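Local coordinates for protein pngf-ii (Elizabethkingia meningoseptica, PDB 4R4X) that releases N-linked glycans from glycoproteins, probably by hydrolysing the amide bond that joins the sugar chain to asparagine, in the manner of PNGase F, at residues F400-V406 / I511-Q517; W431-D435 / P520-S526. All coordinates share one frame; numbering follows the deposited sequence.

Contact 1: F400-V406 / I511-Q517; sequences FNSDKGV and IQVKIPQ
Phe400 and Ile515 meet ring to methyl where the loop 400-406 enters the edge strand of a four-stranded antiparallel sheet, in the PNGase F-like C-terminal region, consistent with the jelly-roll sandwiches of that family. The case illustrates how one bridge at a strand's start can be flanked by quite different side-chain contacts. Val406 and Val513 form the antiparallel hydrogen-bonded pair, with Val513 N 2.9 Å from Val406 O and Val406 N 3.0 Å from Val513 O.

With its CG anti to the carbonyl carbon (chi1 -69°), Phe400 brings its ring against Ile515. Ile515 CD1 lies almost on the ring normal, 3.9 Å from the centroid, in a CH-pi contact, while Val513 O sits at the edge, in the ring plane, 3.5 Å from Phe400 CE1. Val530 and Trp528 of strand 527-537 pack against this aromatic-aliphatic pair. The Gln517 amide stands nearly upright to the ring, its plane 82° away. Its OE1 accepts a bent bond of 3.3 Å from Phe400 N, which approaches from above the carbonyl plane, and its NE2 is held by Thr398 O.

Toward solvent the contact becomes ionic. A type I turn from Ser402 to Gly405, whose serine also makes an ST turn, presents Asp403 to Lys514; the lysine chain runs extended past Asp403 O, and NZ makes a salt bridge to Asp403 OD2 at 3.0 Å, on the syn side but tilted 29° out of the carboxylate plane. Gly405, at positive phi, lies close against the strand and sends its CA hydrogen to Val513 O. Where the loop begins, the carbonyl oxygens Phe400 O and Ile515 O stand 2.9 Å apart, both acceptors; water 1 accepts from Ile515 N, 3.0 Å away, and probably donates to Phe400 O, one of more acceptors than its two protons can serve.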
# COMPACT_ATOMS: atom_id res chain seq x y z
N PHE A 400 -26.33 -16.77 -13.66
CA PHE A 400 -27.20 -16.50 -12.54
C PHE A 400 -28.68 -16.44 -12.91
O PHE A 400 -29.53 -16.26 -12.05
CB PHE A 400 -26.71 -15.27 -11.80
CG PHE A 400 -25.41 -15.50 -11.10
CD1 PHE A 400 -25.36 -16.29 -9.97
CD2 PHE A 400 -24.25 -14.95 -11.57
CE1 PHE A 400 -24.18 -16.53 -9.32
CE2 PHE A 400 -23.04 -15.16 -10.92
CZ PHE A 400 -23.01 -15.96 -9.80
N ASN A 401 -28.99 -16.68 -14.18
CA ASN A 401 -30.40 -16.92 -14.53
C ASN A 401 -30.93 -18.30 -14.11
O ASN A 401 -32.12 -18.54 -14.22
CB ASN A 401 -30.70 -16.64 -16.00
CG ASN A 401 -30.10 -17.67 -16.95
OD1 ASN A 401 -30.71 -18.01 -17.97
ND2 ASN A 401 -28.92 -18.15 -16.64
N SER A 402 -30.06 -19.19 -13.64
CA SER A 402 -30.50 -20.46 -13.06
C SER A 402 -30.50 -20.29 -11.56
O SER A 402 -29.57 -19.70 -11.01
CB SER A 402 -29.55 -21.60 -13.41
OG SER A 402 -29.72 -22.69 -12.51
N ASP A 403 -31.51 -20.86 -10.90
CA ASP A 403 -31.54 -20.87 -9.43
C ASP A 403 -30.30 -21.53 -8.81
O ASP A 403 -29.96 -21.23 -7.67
CB ASP A 403 -32.81 -21.56 -8.91
CG ASP A 403 -32.93 -21.48 -7.38
OD1 ASP A 403 -33.22 -20.39 -6.85
OD2 ASP A 403 -32.70 -22.49 -6.70
N LYS A 404 -29.62 -22.43 -9.54
CA LYS A 404 -28.42 -23.09 -9.01
C LYS A 404 -27.24 -22.12 -8.87
O LYS A 404 -26.37 -22.32 -8.03
CB LYS A 404 -28.00 -24.27 -9.90
CG LYS A 404 -26.73 -24.95 -9.40
CD LYS A 404 -26.48 -26.33 -10.03
CE LYS A 404 -24.98 -26.62 -10.14
NZ LYS A 404 -24.74 -28.00 -10.68
N GLY A 405 -27.21 -21.07 -9.69
CA GLY A 405 -26.16 -20.06 -9.60
C GLY A 405 -24.79 -20.70 -9.69
O GLY A 405 -24.54 -21.53 -10.59
N VAL A 406 -23.92 -20.34 -8.76
CA VAL A 406 -22.58 -20.91 -8.66
C VAL A 406 -22.55 -21.78 -7.40
O VAL A 406 -22.81 -21.31 -6.32
CB VAL A 406 -21.48 -19.83 -8.54
CG1 VAL A 406 -20.17 -20.48 -8.12
CG2 VAL A 406 -21.30 -19.11 -9.86
N ILE A 511 -20.50 -24.27 -0.88
CA ILE A 511 -20.91 -22.88 -0.81
C ILE A 511 -21.65 -22.62 -2.10
O ILE A 511 -21.29 -23.15 -3.16
CB ILE A 511 -19.73 -21.93 -0.60
CG1 ILE A 511 -19.23 -22.02 0.84
CG2 ILE A 511 -20.15 -20.48 -0.88
CD1 ILE A 511 -17.88 -21.34 1.11
N GLN A 512 -22.70 -21.82 -2.02
CA GLN A 512 -23.49 -21.48 -3.19
C GLN A 512 -23.86 -20.00 -3.23
O GLN A 512 -24.15 -19.41 -2.20
CB GLN A 512 -24.75 -22.33 -3.22
CG GLN A 512 -25.62 -22.06 -4.44
CD GLN A 512 -26.82 -22.96 -4.50
OE1 GLN A 512 -27.23 -23.41 -5.58
NE2 GLN A 512 -27.38 -23.24 -3.35
N VAL A 513 -23.81 -19.41 -4.43
CA VAL A 513 -24.26 -18.03 -4.64
C VAL A 513 -25.40 -18.01 -5.62
O VAL A 513 -25.30 -18.60 -6.69
CB VAL A 513 -23.14 -17.14 -5.21
CG1 VAL A 513 -23.62 -15.69 -5.37
CG2 VAL A 513 -21.94 -17.21 -4.29
N LYS A 514 -26.47 -17.32 -5.25
CA LYS A 514 -27.64 -17.13 -6.09
C LYS A 514 -27.88 -15.62 -6.22
O LYS A 514 -27.77 -14.91 -5.22
CB LYS A 514 -28.89 -17.76 -5.46
CG LYS A 514 -28.84 -19.27 -5.28
CD LYS A 514 -30.21 -19.80 -4.86
CE LYS A 514 -30.14 -21.27 -4.46
NZ LYS A 514 -31.48 -21.72 -4.02
N ILE A 515 -28.18 -15.17 -7.43
CA ILE A 515 -28.49 -13.76 -7.74
C ILE A 515 -29.60 -13.76 -8.80
O ILE A 515 -29.47 -14.50 -9.78
CB ILE A 515 -27.24 -13.06 -8.34
CG1 ILE A 515 -26.04 -13.19 -7.39
CG2 ILE A 515 -27.49 -11.59 -8.63
CD1 ILE A 515 -24.73 -12.74 -8.02
N PRO A 516 -30.68 -12.96 -8.62
CA PRO A 516 -31.77 -12.92 -9.60
C PRO A 516 -31.38 -12.05 -10.81
O PRO A 516 -31.81 -10.90 -10.94
CB PRO A 516 -32.95 -12.33 -8.82
CG PRO A 516 -32.32 -11.52 -7.76
CD PRO A 516 -30.98 -12.12 -7.45
N GLN A 517 -30.56 -12.65 -11.67
CA GLN A 517 -29.95 -11.97 -12.81
C GLN A 517 -31.04 -11.45 -13.72
O GLN A 517 -32.05 -12.13 -13.94
CB GLN A 517 -29.07 -12.95 -13.55
CG GLN A 517 -28.32 -12.41 -14.76
CD GLN A 517 -27.39 -13.47 -15.29
OE1 GLN A 517 -26.31 -13.69 -14.74
NE2 GLN A 517 -27.80 -14.13 -16.37
O HOH W 1 -29.02 -17.29 -9.44

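Contact 2: W431-D435 / P520-S526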
# COMPACT_ATOMS: atom_id res chain seq x y z
N TRP A 431 -27.52 -0.92 -19.48
CA TRP A 431 -28.69 -0.15 -19.91
C TRP A 431 -29.60 -0.00 -18.69
O TRP A 431 -29.34 -0.61 -17.63
CB TRP A 431 -29.39 -0.83 -21.13
CG TRP A 431 -30.19 -2.08 -20.81
CD1 TRP A 431 -31.57 -2.19 -20.73
CD2 TRP A 431 -29.68 -3.41 -20.59
NE1 TRP A 431 -31.92 -3.49 -20.45
CE2 TRP A 431 -30.80 -4.25 -20.36
CE3 TRP A 431 -28.40 -3.97 -20.56
CZ2 TRP A 431 -30.66 -5.62 -20.08
CZ3 TRP A 431 -28.27 -5.32 -20.31
CH2 TRP A 431 -29.39 -6.14 -20.08
N GLY A 432 -30.65 0.80 -18.82
CA GLY A 432 -31.51 1.16 -17.70
C GLY A 432 -32.16 0.04 -16.92
O GLY A 432 -32.49 0.21 -15.74
N ALA A 433 -32.37 -1.10 -17.58
CA ALA A 433 -32.90 -2.31 -16.93
C ALA A 433 -31.86 -3.40 -16.90
O ALA A 433 -32.20 -4.58 -16.84
CB ALA A 433 -34.14 -2.82 -17.70
N GLY A 434 -30.58 -3.04 -16.98
CA GLY A 434 -29.50 -4.02 -16.88
C GLY A 434 -28.93 -4.01 -15.48
O GLY A 434 -29.07 -3.03 -14.75
N ASP A 435 -28.27 -5.11 -15.10
CA ASP A 435 -27.86 -5.26 -13.72
C ASP A 435 -26.68 -4.34 -13.28
O ASP A 435 -26.37 -4.31 -12.11
CB ASP A 435 -27.56 -6.72 -13.39
CG ASP A 435 -28.83 -7.57 -13.30
OD1 ASP A 435 -29.96 -7.00 -13.29
OD2 ASP A 435 -28.68 -8.81 -13.23
N PRO A 520 -32.07 -10.54 -20.63
CA PRO A 520 -31.39 -9.80 -21.70
C PRO A 520 -32.31 -8.82 -22.42
O PRO A 520 -33.53 -8.92 -22.32
CB PRO A 520 -30.90 -10.89 -22.66
CG PRO A 520 -31.59 -12.16 -22.26
CD PRO A 520 -32.04 -12.00 -20.84
N GLU A 521 -31.70 -7.88 -23.13
CA GLU A 521 -32.41 -6.90 -23.93
C GLU A 521 -31.67 -6.90 -25.27
O GLU A 521 -30.55 -6.45 -25.34
CB GLU A 521 -32.29 -5.53 -23.28
CG GLU A 521 -33.20 -4.45 -23.85
CD GLU A 521 -34.47 -4.32 -23.05
OE1 GLU A 521 -34.42 -3.96 -21.83
OE2 GLU A 521 -35.53 -4.61 -23.64
N GLY A 522 -32.27 -7.48 -26.30
CA GLY A 522 -31.57 -7.66 -27.57
C GLY A 522 -30.26 -8.43 -27.38
O GLY A 522 -30.22 -9.45 -26.71
N SER A 523 -29.18 -7.90 -27.92
CA SER A 523 -27.87 -8.53 -27.75
C SER A 523 -27.22 -8.18 -26.40
O SER A 523 -26.12 -8.64 -26.14
CB SER A 523 -26.94 -8.11 -28.89
OG SER A 523 -26.61 -6.74 -28.78
N SER A 524 -27.89 -7.37 -25.58
CA SER A 524 -27.32 -6.93 -24.30
C SER A 524 -27.71 -7.92 -23.20
O SER A 524 -28.87 -8.30 -23.10
CB SER A 524 -27.82 -5.53 -23.93
OG SER A 524 -27.41 -4.60 -24.91
N GLN A 525 -26.73 -8.34 -22.41
CA GLN A 525 -26.96 -9.30 -21.32
C GLN A 525 -26.53 -8.72 -19.99
O GLN A 525 -25.56 -7.96 -19.91
CB GLN A 525 -26.15 -10.58 -21.55
CG GLN A 525 -26.65 -11.48 -22.67
CD GLN A 525 -26.03 -12.87 -22.59
OE1 GLN A 525 -24.98 -13.11 -23.16
NE2 GLN A 525 -26.67 -13.76 -21.86
N SER A 526 -27.22 -9.12 -18.93
CA SER A 526 -26.75 -8.89 -17.58
C SER A 526 -25.82 -10.06 -17.14
O SER A 526 -25.97 -11.21 -17.56
CB SER A 526 -27.92 -8.70 -16.62
OG SER A 526 -28.45 -7.38 -16.75
O HOH W 2 -31.08 -7.37 -17.34
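Trp431 reaches across to Glu521, Ser524 and Ser526, a good example of a tryptophan used as the filling between two loops that themselves form no sheet. Its CG stands between the backbone N and the carbonyl carbon (chi1 74°), which folds the indole from CB back over its own type I turn, Trp431 to Gly434. Gly434 CA consequently lies over the centre of one face, 3.5 Å above the plane. Along the pyrrole side, CD1 and then NE1 come to Glu521: NE1 points at Glu521 OE1 from 2.9 Å, but the angle of 128° leaves this bond weak, and the carboxylate is turned almost perpendicular to the ring. The next atoms, CE2 and CZ2, lie under Glu521 CB, which sits 3.2 Å from the plane on the face away from Gly434. On that same face Ser524 CB makes a CH-pi contact with the six-membered ring, 3.7 Å from Trp431 CZ3. CZ3 also has Gln525 O at its edge. The far corner, Trp431 CH2, approaches Ser526 OG obliquely at 3.7 Å. The partners Glu521 and Ser524 are the ends of a type II' turn, closed by reciprocal backbone bonds between them, so the indole rests on the base of a short hairpin-like loop.

Beside the ring, Ser526 OG accepts from Asp435 N at 2.8 Å and donates to water 2, which in turn donates to Ala433 O; a weak bond to His428 O would compete for the same proton. Asp435 then anchors the arrangement: OD1 forms a salt bridge with Lys440, and OD2 accepts from Gly518 N and Trp528 NE1. Trp431 thus fills the gap between the loop that leaves strand 416-428 and the loop that enters strand 527-537, antiparallel neighbours in the nine-stranded sheet.

Overall arrangement
Both contacts belong to the C-terminal PNGase F-like region, their centres about 18 Å apart, and each is only partly buried. Contact 1 is anchored to regular structure, pairing strand 507-514 with the start of strand 406-412; its apolar centre is covered by strand 527-537, and its ion pair lies on the exposed side. Contact 2 joins two loops, so an aromatic face, a weak indole bond and a serine hydroxyl with its water replace backbone pairing. The segments alternate along the chain, and the link between 511-517 and 520-526 is short. The two contacts touch directly where Gln517 CA packs 3.4 Å from Asp435 OD2.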